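Local structure of dnab-like replicative helicase (Bacillus phage SPP1, 3BH0) at residues T203-K214 against E249-D258; S275-I283 against T293-E301. The protein is the ATPase domain of the phage DnaB-family replicative helicase G40P, which probably couples ATP hydrolysis to 5'-3' unwinding of double-stranded DNA. All blocks are in the same frame, centred on the assembly; numbering follows the deposited sequence.

Contact 1: residues T203-K214 against E249-D258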
loop_
_atom_site.group_PDB
_atom_site.type_symbol
_atom_site.label_atom_id
_atom_site.label_comp_id
_atom_site.label_asym_id
_atom_site.label_seq_id
_atom_site.Cartn_x
_atom_site.Cartn_y
_atom_site.Cartn_z
ATOM N N THR A 203 7.168 17.007 -14.114
ATOM C CA THR A 203 6.388 15.954 -14.763
ATOM C C THR A 203 7.292 14.823 -15.281
ATOM O O THR A 203 6.993 13.649 -15.072
ATOM C CB THR A 203 5.503 16.548 -15.901
ATOM O OG1 THR A 203 4.599 17.513 -15.342
ATOM C CG2 THR A 203 4.675 15.479 -16.605
ATOM N N ASN A 204 8.394 15.182 -15.944
ATOM C CA ASN A 204 9.403 14.210 -16.394
ATOM C C ASN A 204 10.063 13.408 -15.290
ATOM O O ASN A 204 10.355 12.234 -15.463
ATOM C CB ASN A 204 10.487 14.901 -17.230
ATOM C CG ASN A 204 10.029 15.199 -18.640
ATOM O OD1 ASN A 204 8.868 14.962 -19.001
ATOM N ND2 ASN A 204 10.936 15.723 -19.451
ATOM N N GLN A 205 10.322 14.059 -14.166
ATOM C CA GLN A 205 10.826 13.382 -12.983
ATOM C C GLN A 205 9.833 12.347 -12.467
ATOM O O GLN A 205 10.220 11.211 -12.182
ATOM C CB GLN A 205 11.129 14.391 -11.886
ATOM C CG GLN A 205 12.324 15.314 -12.180
ATOM C CD GLN A 205 12.350 16.498 -11.237
ATOM O OE1 GLN A 205 11.325 16.845 -10.643
ATOM N NE2 GLN A 205 13.509 17.121 -11.087
ATOM N N ILE A 206 8.559 12.728 -12.349
ATOM C CA ILE A 206 7.541 11.778 -11.879
ATOM C C ILE A 206 7.309 10.654 -12.900
ATOM O O ILE A 206 7.118 9.508 -12.522
ATOM C CB ILE A 206 6.196 12.457 -11.520
ATOM C CG1 ILE A 206 6.381 13.564 -10.479
ATOM C CG2 ILE A 206 5.160 11.412 -11.104
ATOM C CD1 ILE A 206 6.753 13.106 -9.084
ATOM N N SER A 207 7.341 10.992 -14.186
ATOM C CA SER A 207 7.263 10.002 -15.257
ATOM C C SER A 207 8.374 8.959 -15.129
ATOM O O SER A 207 8.095 7.750 -15.139
ATOM C CB SER A 207 7.332 10.694 -16.618
ATOM O OG SER A 207 6.112 11.363 -16.905
ATOM N N GLN A 208 9.618 9.431 -14.981
ATOM C CA GLN A 208 10.786 8.547 -14.785
ATOM C C GLN A 208 10.636 7.697 -13.538
ATOM O O GLN A 208 10.782 6.478 -13.604
ATOM C CB GLN A 208 12.096 9.335 -14.712
ATOM C CG GLN A 208 13.257 8.555 -14.040
ATOM C CD GLN A 208 13.326 8.781 -12.521
ATOM O OE1 GLN A 208 13.219 9.910 -12.048
ATOM N NE2 GLN A 208 13.510 7.707 -11.766
ATOM N N ILE A 209 10.324 8.324 -12.405
ATOM C CA ILE A 209 10.076 7.560 -11.175
ATOM C C ILE A 209 9.056 6.444 -11.410
ATOM O O ILE A 209 9.254 5.316 -10.974
ATOM C CB ILE A 209 9.632 8.450 -9.998
ATOM C CG1 ILE A 209 10.762 9.398 -9.574
ATOM C CG2 ILE A 209 9.183 7.565 -8.814
ATOM C CD1 ILE A 209 10.305 10.566 -8.695
ATOM N N SER A 210 7.983 6.758 -12.126
ATOM C CA SER A 210 6.906 5.793 -12.402
ATOM C C SER A 210 7.363 4.607 -13.276
ATOM O O SER A 210 7.152 3.445 -12.918
ATOM C CB SER A 210 5.692 6.522 -13.017
ATOM O OG SER A 210 4.838 5.633 -13.734
ATOM N N ARG A 211 7.997 4.907 -14.412
ATOM C CA ARG A 211 8.537 3.867 -15.304
ATOM C C ARG A 211 9.479 2.943 -14.564
ATOM O O ARG A 211 9.363 1.711 -14.672
ATOM C CB ARG A 211 9.266 4.475 -16.511
ATOM C CG ARG A 211 8.350 5.027 -17.570
ATOM C CD ARG A 211 9.131 5.449 -18.804
ATOM N NE ARG A 211 10.133 6.472 -18.502
ATOM C CZ ARG A 211 9.905 7.774 -18.605
ATOM N NH1 ARG A 211 8.712 8.189 -18.998
ATOM N NH2 ARG A 211 10.866 8.664 -18.323
ATOM N N ASP A 212 10.391 3.543 -13.796
ATOM C CA ASP A 212 11.422 2.799 -13.075
ATOM C C ASP A 212 10.834 1.900 -11.978
ATOM O O ASP A 212 11.322 0.766 -11.752
ATOM C CB ASP A 212 12.507 3.757 -12.533
ATOM C CG ASP A 212 13.319 4.440 -13.657
ATOM O OD1 ASP A 212 13.079 4.124 -14.845
ATOM O OD2 ASP A 212 14.193 5.294 -13.373
ATOM N N LEU A 213 9.774 2.390 -11.322
ATOM C CA LEU A 213 9.096 1.614 -10.271
ATOM C C LEU A 213 8.434 0.380 -10.844
ATOM O O LEU A 213 8.432 -0.681 -10.221
ATOM C CB LEU A 213 8.076 2.465 -9.487
ATOM C CG LEU A 213 8.697 3.369 -8.416
ATOM C CD1 LEU A 213 7.669 4.285 -7.774
ATOM C CD2 LEU A 213 9.466 2.568 -7.340
ATOM N N LYS A 214 7.865 0.522 -12.032
ATOM C CA LYS A 214 7.218 -0.603 -12.709
ATOM C C LYS A 214 8.274 -1.595 -13.243
ATOM O O LYS A 214 8.129 -2.817 -13.092
ATOM C CB LYS A 214 6.277 -0.085 -13.815
ATOM C CG LYS A 214 5.639 -1.145 -14.725
ATOM C CD LYS A 214 5.050 -2.321 -13.957
ATOM C CE LYS A 214 4.335 -3.297 -14.878
ATOM N NZ LYS A 214 3.722 -4.393 -14.065
ATOM N N GLU A 249 -0.315 16.125 -12.343
ATOM C CA GLU A 249 1.080 16.591 -12.368
ATOM C C GLU A 249 2.108 15.487 -12.670
ATOM O O GLU A 249 3.322 15.738 -12.710
ATOM C CB GLU A 249 1.427 17.317 -11.049
ATOM C CG GLU A 249 0.488 18.491 -10.678
ATOM C CD GLU A 249 -0.684 18.085 -9.763
ATOM O OE1 GLU A 249 -1.180 16.937 -9.868
ATOM O OE2 GLU A 249 -1.117 18.923 -8.936
ATOM N N SER A 250 1.597 14.285 -12.921
ATOM C CA SER A 250 2.405 13.083 -13.062
ATOM C C SER A 250 2.365 12.496 -14.479
ATOM O O SER A 250 3.409 12.128 -15.036
ATOM C CB SER A 250 1.927 12.049 -12.033
ATOM O OG SER A 250 1.865 12.615 -10.724
ATOM N N GLY A 251 1.153 12.412 -15.044
ATOM C CA GLY A 251 0.908 11.830 -16.372
ATOM C C GLY A 251 1.101 10.314 -16.437
ATOM O O GLY A 251 0.157 9.531 -16.258
ATOM N N GLN A 252 2.344 9.919 -16.702
ATOM C CA GLN A 252 2.773 8.529 -16.809
ATOM C C GLN A 252 2.150 7.595 -15.772
ATOM O O GLN A 252 1.878 6.426 -16.052
ATOM C CB GLN A 252 4.290 8.508 -16.677
ATOM C CG GLN A 252 4.932 7.157 -16.817
ATOM C CD GLN A 252 4.907 6.645 -18.240
ATOM O OE1 GLN A 252 4.152 5.730 -18.562
ATOM N NE2 GLN A 252 5.746 7.229 -19.102
ATOM N N LEU A 253 1.920 8.131 -14.579
ATOM C CA LEU A 253 1.524 7.355 -13.402
ATOM C C LEU A 253 0.339 6.398 -13.625
ATOM O O LEU A 253 0.388 5.244 -13.203
ATOM C CB LEU A 253 1.275 8.313 -12.220
ATOM C CG LEU A 253 1.514 7.832 -10.782
ATOM C CD1 LEU A 253 2.788 7.031 -10.662
ATOM C CD2 LEU A 253 1.564 9.019 -9.844
ATOM N N GLU A 254 -0.712 6.873 -14.295
ATOM C CA GLU A 254 -1.882 6.033 -14.547
ATOM C C GLU A 254 -1.611 4.950 -15.593
ATOM O O GLU A 254 -2.231 3.884 -15.576
ATOM C CB GLU A 254 -3.111 6.870 -14.932
ATOM C CG GLU A 254 -3.146 7.375 -16.367
ATOM C CD GLU A 254 -4.522 7.891 -16.774
ATOM O OE1 GLU A 254 -4.620 9.110 -17.033
ATOM O OE2 GLU A 254 -5.493 7.090 -16.832
ATOM N N GLN A 255 -0.680 5.224 -16.500
ATOM C CA GLN A 255 -0.345 4.261 -17.540
ATOM C C GLN A 255 0.450 3.073 -16.996
ATOM O O GLN A 255 0.115 1.926 -17.277
ATOM C CB GLN A 255 0.325 4.966 -18.722
ATOM C CG GLN A 255 -0.729 5.753 -19.547
ATOM C CD GLN A 255 -0.141 6.776 -20.502
ATOM O OE1 GLN A 255 0.845 6.514 -21.176
ATOM N NE2 GLN A 255 -0.758 7.949 -20.568
ATOM N N ASP A 256 1.448 3.345 -16.163
ATOM C CA ASP A 256 2.322 2.281 -15.662
ATOM C C ASP A 256 1.699 1.326 -14.646
ATOM O O ASP A 256 2.007 0.133 -14.647
ATOM C CB ASP A 256 3.626 2.874 -15.132
ATOM C CG ASP A 256 4.453 3.499 -16.234
ATOM O OD1 ASP A 256 4.392 2.995 -17.387
ATOM O OD2 ASP A 256 5.150 4.493 -15.963
ATOM N N ALA A 257 0.812 1.844 -13.802
ATOM C CA ALA A 257 0.216 1.048 -12.735
ATOM C C ALA A 257 -0.763 0.008 -13.274
ATOM O O ALA A 257 -1.539 0.259 -14.200
ATOM C CB ALA A 257 -0.465 1.946 -11.711
ATOM N N ASP A 258 -0.706 -1.171 -12.687
ATOM C CA ASP A 258 -1.661 -2.218 -12.980
ATOM C C ASP A 258 -2.918 -1.996 -12.151
ATOM O O ASP A 258 -4.039 -2.214 -12.616
ATOM C CB ASP A 258 -1.013 -3.575 -12.681
ATOM C CG ASP A 258 0.338 -3.704 -13.353
ATOM O OD1 ASP A 258 0.398 -3.505 -14.592
ATOM O OD2 ASP A 258 1.345 -3.928 -12.651
#

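Contact 2: residues S275-I283 against T293-E301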
loop_
_atom_site.group_PDB
_atom_site.type_symbol
_atom_site.label_atom_id
_atom_site.label_comp_id
_atom_site.label_asym_id
_atom_site.label_seq_id
_atom_site.Cartn_x
_atom_site.Cartn_y
_atom_site.Cartn_z
ATOM N N SER A 275 -22.919 7.685 5.253
ATOM C CA SER A 275 -21.848 6.686 5.178
ATOM C C SER A 275 -20.828 6.872 6.298
ATOM O O SER A 275 -19.627 6.688 6.073
ATOM C CB SER A 275 -21.145 6.759 3.811
ATOM O OG SER A 275 -22.080 6.735 2.735
ATOM N N LYS A 276 -21.308 7.219 7.493
ATOM C CA LYS A 276 -20.443 7.530 8.645
ATOM C C LYS A 276 -19.394 6.467 8.957
ATOM O O LYS A 276 -19.719 5.308 9.174
ATOM C CB LYS A 276 -21.276 7.790 9.907
ATOM C CG LYS A 276 -20.450 8.395 11.061
ATOM C CD LYS A 276 -21.120 8.250 12.433
ATOM C CE LYS A 276 -20.418 9.141 13.481
ATOM N NZ LYS A 276 -21.078 9.065 14.826
ATOM N N ASN A 277 -18.133 6.888 8.991
ATOM C CA ASN A 277 -17.006 6.010 9.293
ATOM C C ASN A 277 -16.748 4.953 8.211
ATOM O O ASN A 277 -16.216 3.879 8.487
ATOM C CB ASN A 277 -17.180 5.366 10.675
ATOM C CG ASN A 277 -17.108 6.377 11.817
ATOM O OD1 ASN A 277 -17.527 6.088 12.935
ATOM N ND2 ASN A 277 -16.564 7.553 11.545
ATOM N N ILE A 278 -17.126 5.271 6.973
ATOM C CA ILE A 278 -16.843 4.401 5.826
ATOM C C ILE A 278 -15.727 4.999 4.957
ATOM O O ILE A 278 -15.788 6.156 4.552
ATOM C CB ILE A 278 -18.106 4.127 4.962
ATOM C CG1 ILE A 278 -19.172 3.336 5.750
ATOM C CG2 ILE A 278 -17.733 3.429 3.658
ATOM C CD1 ILE A 278 -18.844 1.861 6.003
ATOM N N VAL A 279 -14.696 4.198 4.715
ATOM C CA VAL A 279 -13.702 4.511 3.723
ATOM C C VAL A 279 -13.986 3.614 2.533
ATOM O O VAL A 279 -13.963 2.386 2.655
ATOM C CB VAL A 279 -12.268 4.275 4.247
ATOM C CG1 VAL A 279 -11.252 4.288 3.100
ATOM C CG2 VAL A 279 -11.906 5.341 5.260
ATOM N N GLU A 280 -14.254 4.217 1.383
ATOM C CA GLU A 280 -14.357 3.424 0.172
ATOM C C GLU A 280 -13.044 3.366 -0.625
ATOM O O GLU A 280 -12.385 4.389 -0.887
ATOM C CB GLU A 280 -15.563 3.821 -0.680
ATOM C CG GLU A 280 -15.623 5.246 -1.163
ATOM C CD GLU A 280 -16.877 5.513 -2.005
ATOM O OE1 GLU A 280 -18.005 5.414 -1.476
ATOM O OE2 GLU A 280 -16.736 5.823 -3.213
ATOM N N VAL A 281 -12.659 2.139 -0.958
ATOM C CA VAL A 281 -11.529 1.877 -1.813
ATOM C C VAL A 281 -12.045 1.816 -3.242
ATOM O O VAL A 281 -12.706 0.855 -3.641
ATOM C CB VAL A 281 -10.823 0.573 -1.414
ATOM C CG1 VAL A 281 -9.624 0.324 -2.295
ATOM C CG2 VAL A 281 -10.392 0.629 0.041
ATOM N N ILE A 282 -11.764 2.863 -4.007
ATOM C CA ILE A 282 -12.183 2.907 -5.398
ATOM C C ILE A 282 -11.053 2.408 -6.291
ATOM O O ILE A 282 -10.036 3.085 -6.429
ATOM C CB ILE A 282 -12.587 4.340 -5.839
ATOM C CG1 ILE A 282 -13.483 4.991 -4.786
ATOM C CG2 ILE A 282 -13.228 4.319 -7.225
ATOM C CD1 ILE A 282 -13.698 6.501 -4.990
ATOM N N ILE A 283 -11.236 1.220 -6.869
ATOM C CA ILE A 283 -10.340 0.643 -7.876
ATOM C C ILE A 283 -10.611 1.352 -9.210
ATOM O O ILE A 283 -11.573 1.038 -9.901
ATOM C CB ILE A 283 -10.543 -0.901 -8.011
ATOM C CG1 ILE A 283 -10.100 -1.639 -6.743
ATOM C CG2 ILE A 283 -9.736 -1.463 -9.161
ATOM C CD1 ILE A 283 -11.109 -1.635 -5.580
ATOM N N THR A 293 -15.835 -0.268 -6.574
ATOM C CA THR A 293 -15.609 0.318 -5.266
ATOM C C THR A 293 -15.785 -0.740 -4.192
ATOM O O THR A 293 -16.709 -1.538 -4.253
ATOM C CB THR A 293 -16.612 1.475 -5.017
ATOM O OG1 THR A 293 -16.370 2.535 -5.955
ATOM C CG2 THR A 293 -16.503 2.020 -3.604
ATOM N N VAL A 294 -14.891 -0.734 -3.208
ATOM C CA VAL A 294 -14.972 -1.598 -2.035
ATOM C C VAL A 294 -15.017 -0.724 -0.764
ATOM O O VAL A 294 -14.087 0.014 -0.470
ATOM C CB VAL A 294 -13.754 -2.569 -1.995
ATOM C CG1 VAL A 294 -13.587 -3.215 -0.611
ATOM C CG2 VAL A 294 -13.860 -3.632 -3.115
ATOM N N SER A 295 -16.112 -0.810 -0.016
ATOM C CA SER A 295 -16.272 -0.027 1.199
ATOM C C SER A 295 -15.708 -0.768 2.393
ATOM O O SER A 295 -15.796 -1.990 2.474
ATOM C CB SER A 295 -17.744 0.311 1.426
ATOM O OG SER A 295 -18.288 0.970 0.293
ATOM N N LEU A 296 -15.115 -0.021 3.310
ATOM C CA LEU A 296 -14.596 -0.578 4.548
ATOM C C LEU A 296 -14.976 0.322 5.713
ATOM O O LEU A 296 -15.076 1.529 5.558
ATOM C CB LEU A 296 -13.068 -0.685 4.500
ATOM C CG LEU A 296 -12.342 -1.522 3.452
ATOM C CD1 LEU A 296 -10.853 -1.268 3.607
ATOM C CD2 LEU A 296 -12.655 -2.999 3.634
ATOM N N ALA A 297 -15.169 -0.286 6.879
ATOM C CA ALA A 297 -15.406 0.437 8.117
ATOM C C ALA A 297 -14.055 0.852 8.663
ATOM O O ALA A 297 -13.184 0.018 8.873
ATOM C CB ALA A 297 -16.153 -0.438 9.131
ATOM N N PHE A 298 -13.886 2.148 8.886
ATOM C CA PHE A 298 -12.624 2.682 9.328
ATOM C C PHE A 298 -12.723 2.978 10.810
ATOM O O PHE A 298 -13.589 3.746 11.231
ATOM C CB PHE A 298 -12.311 3.948 8.532
ATOM C CG PHE A 298 -11.094 4.680 8.999
ATOM C CD1 PHE A 298 -9.882 4.011 9.189
ATOM C CD2 PHE A 298 -11.139 6.054 9.208
ATOM C CE1 PHE A 298 -8.746 4.696 9.597
ATOM C CE2 PHE A 298 -9.996 6.754 9.616
ATOM C CZ PHE A 298 -8.800 6.074 9.809
ATOM N N ILE A 299 -11.854 2.352 11.598
ATOM C CA ILE A 299 -11.803 2.621 13.033
ATOM C C ILE A 299 -10.695 3.637 13.245
ATOM O O ILE A 299 -9.524 3.284 13.439
ATOM C CB ILE A 299 -11.594 1.335 13.913
ATOM C CG1 ILE A 299 -12.561 0.203 13.528
ATOM C CG2 ILE A 299 -11.678 1.667 15.415
ATOM C CD1 ILE A 299 -14.032 0.605 13.335
ATOM N N LYS A 300 -11.105 4.902 13.179
ATOM C CA LYS A 300 -10.232 6.064 13.269
ATOM C C LYS A 300 -9.200 5.934 14.383
ATOM O O LYS A 300 -7.997 5.836 14.119
ATOM C CB LYS A 300 -11.078 7.331 13.459
ATOM C CG LYS A 300 -11.843 7.740 12.210
ATOM C CD LYS A 300 -13.136 8.535 12.487
ATOM C CE LYS A 300 -13.656 9.239 11.200
ATOM N NZ LYS A 300 -14.106 8.317 10.098
ATOM N N GLU A 301 -9.693 5.899 15.617
ATOM C CA GLU A 301 -8.872 5.873 16.820
ATOM C C GLU A 301 -7.751 4.818 16.801
ATOM O O GLU A 301 -6.739 4.959 17.495
ATOM C CB GLU A 301 -9.779 5.676 18.047
ATOM C CG GLU A 301 -10.471 4.300 18.084
ATOM C CD GLU A 301 -11.509 4.164 19.185
ATOM O OE1 GLU A 301 -11.406 4.899 20.199
ATOM O OE2 GLU A 301 -12.427 3.311 19.032
#

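Contact 1: residues T203-K214 against E249-D258
In the RecA-like ATPase core of this DnaB-family helicase, helix 202-220 packs against the short helix 252-256, Ser210 facing Leu253 and Lys214 reaching past Asp256 to Asp258. The axes of 203-214 and 252-256 run nearly parallel, 14° apart and 8.8 Å at closest approach, and the small residues Ser207 and Ser210 let the backbones come close. At the N-terminal end the branch methyl CG2 of Ile206 presses on Ser250 CB at 3.4 Å, while Thr203 OG1 gives only a weak hydrogen bond to the carbonyl of Glu249. One turn on, Ser207 OG lies 3.4 Å from Gln252 CB; its hydrogen is spent within its own helix on Thr203 O (3.1 Å), which it meets from above the carbonyl plane. Ser210 CB rests on Leu253 CD1 at 3.8 Å. Lys214 leaves the helix with CG anti to its backbone N (chi1 173°), bends at chi2 and then runs straight alongside the carbonyl of Asp256. Its NZ forms a salt bridge with Asp258 OD2 (2.8 Å) on the syn lone pair of that oxygen, and also bonds Arg68 O. Asp258 is gripped further by Arg287 and Arg68 through OD1, which should favour its charged form. Leu253 continues onto Leu72 of strand 70-74 and Ser228 of strand 223-228, and Leu213 onto Phe70 and helix 164-176.

Contact 2: residues S275-I283 against T293-E301
Val279 pairs with Leu296, and Val281 with Val294, as the hydrogen-bonded pairs of an antiparallel beta hairpin, strands 278-286 and 292-299, in the mixed sheet of the ATPase domain. Each pair is closed by two backbone bonds; Val281 N to Val294 O is 2.6 Å and Val294 N to Val281 O 2.7 Å. A further bond, from Phe298 N to Asn277 O, is almost straight at 176°. The non-hydrogen-bonded pairs Ile278-Ala297, Glu280-Ser295 and Ile282-Thr293 alternate with these, and there CA-H groups approach carbonyls, as Ile278 CA does Leu296 O.

The two faces differ in character. On the one bearing the valines, Val281 CG2 reaches diagonally to Leu296 CD1 at 4.1 Å, and Ile283 CD1 meets Val294 CG2. Val279 turns CG2 anti to its carbonyl carbon, against Phe298 CB at 3.6 Å and oblique to the ring, nearest its CG. On the other face the Glu280 side chain passes over the methyl CG2 of Thr293, from CB at 3.6 Å to OE2 at 3.8 Å, its CG set between the backbone N and the carbonyl carbon (chi1 59°). Thr293 and Ile282 lie side by side, and Ile278 CG2 touches Ser295 CB.

Further out, Glu280 and Ile282 bond through their backbones to Tyr264 and Phe262 of strand 259-265, while Ala297 does so with Val306 of strand 304-307. Helix 56-62 covers Ile283 and Val294 with Met61. At the open end, a type II turn from Ser275 to Ile278 leads into the hairpin, its Asn277 N held by Asp267. Across one face of the Phe298 ring, near its rim, lies Lys300 CA, 3.7 Å above the plane.

Overall arrangement
Contact 1 closes first along the chain: from helix 202-220 the backbone passes through strand 223-228 and a long connection before 249-258 returns beside the helix. Strand 259-265 follows directly and enters the sheet, and helix 266-269 then leads to contact 2, a much shorter closure between adjacent strands of one hairpin. The two are in series, neither nested nor crossed, with centres 27 Å apart. Contact 1 ties a helix flanking the sheet to the segment that feeds strand 259-265; contact 2 pairs the first two strands of the antiparallel extension beyond that strand, which 304-307 completes. Strand 259-265 thus bridges them, lying between parallel strand 70-74 and strand 278-286.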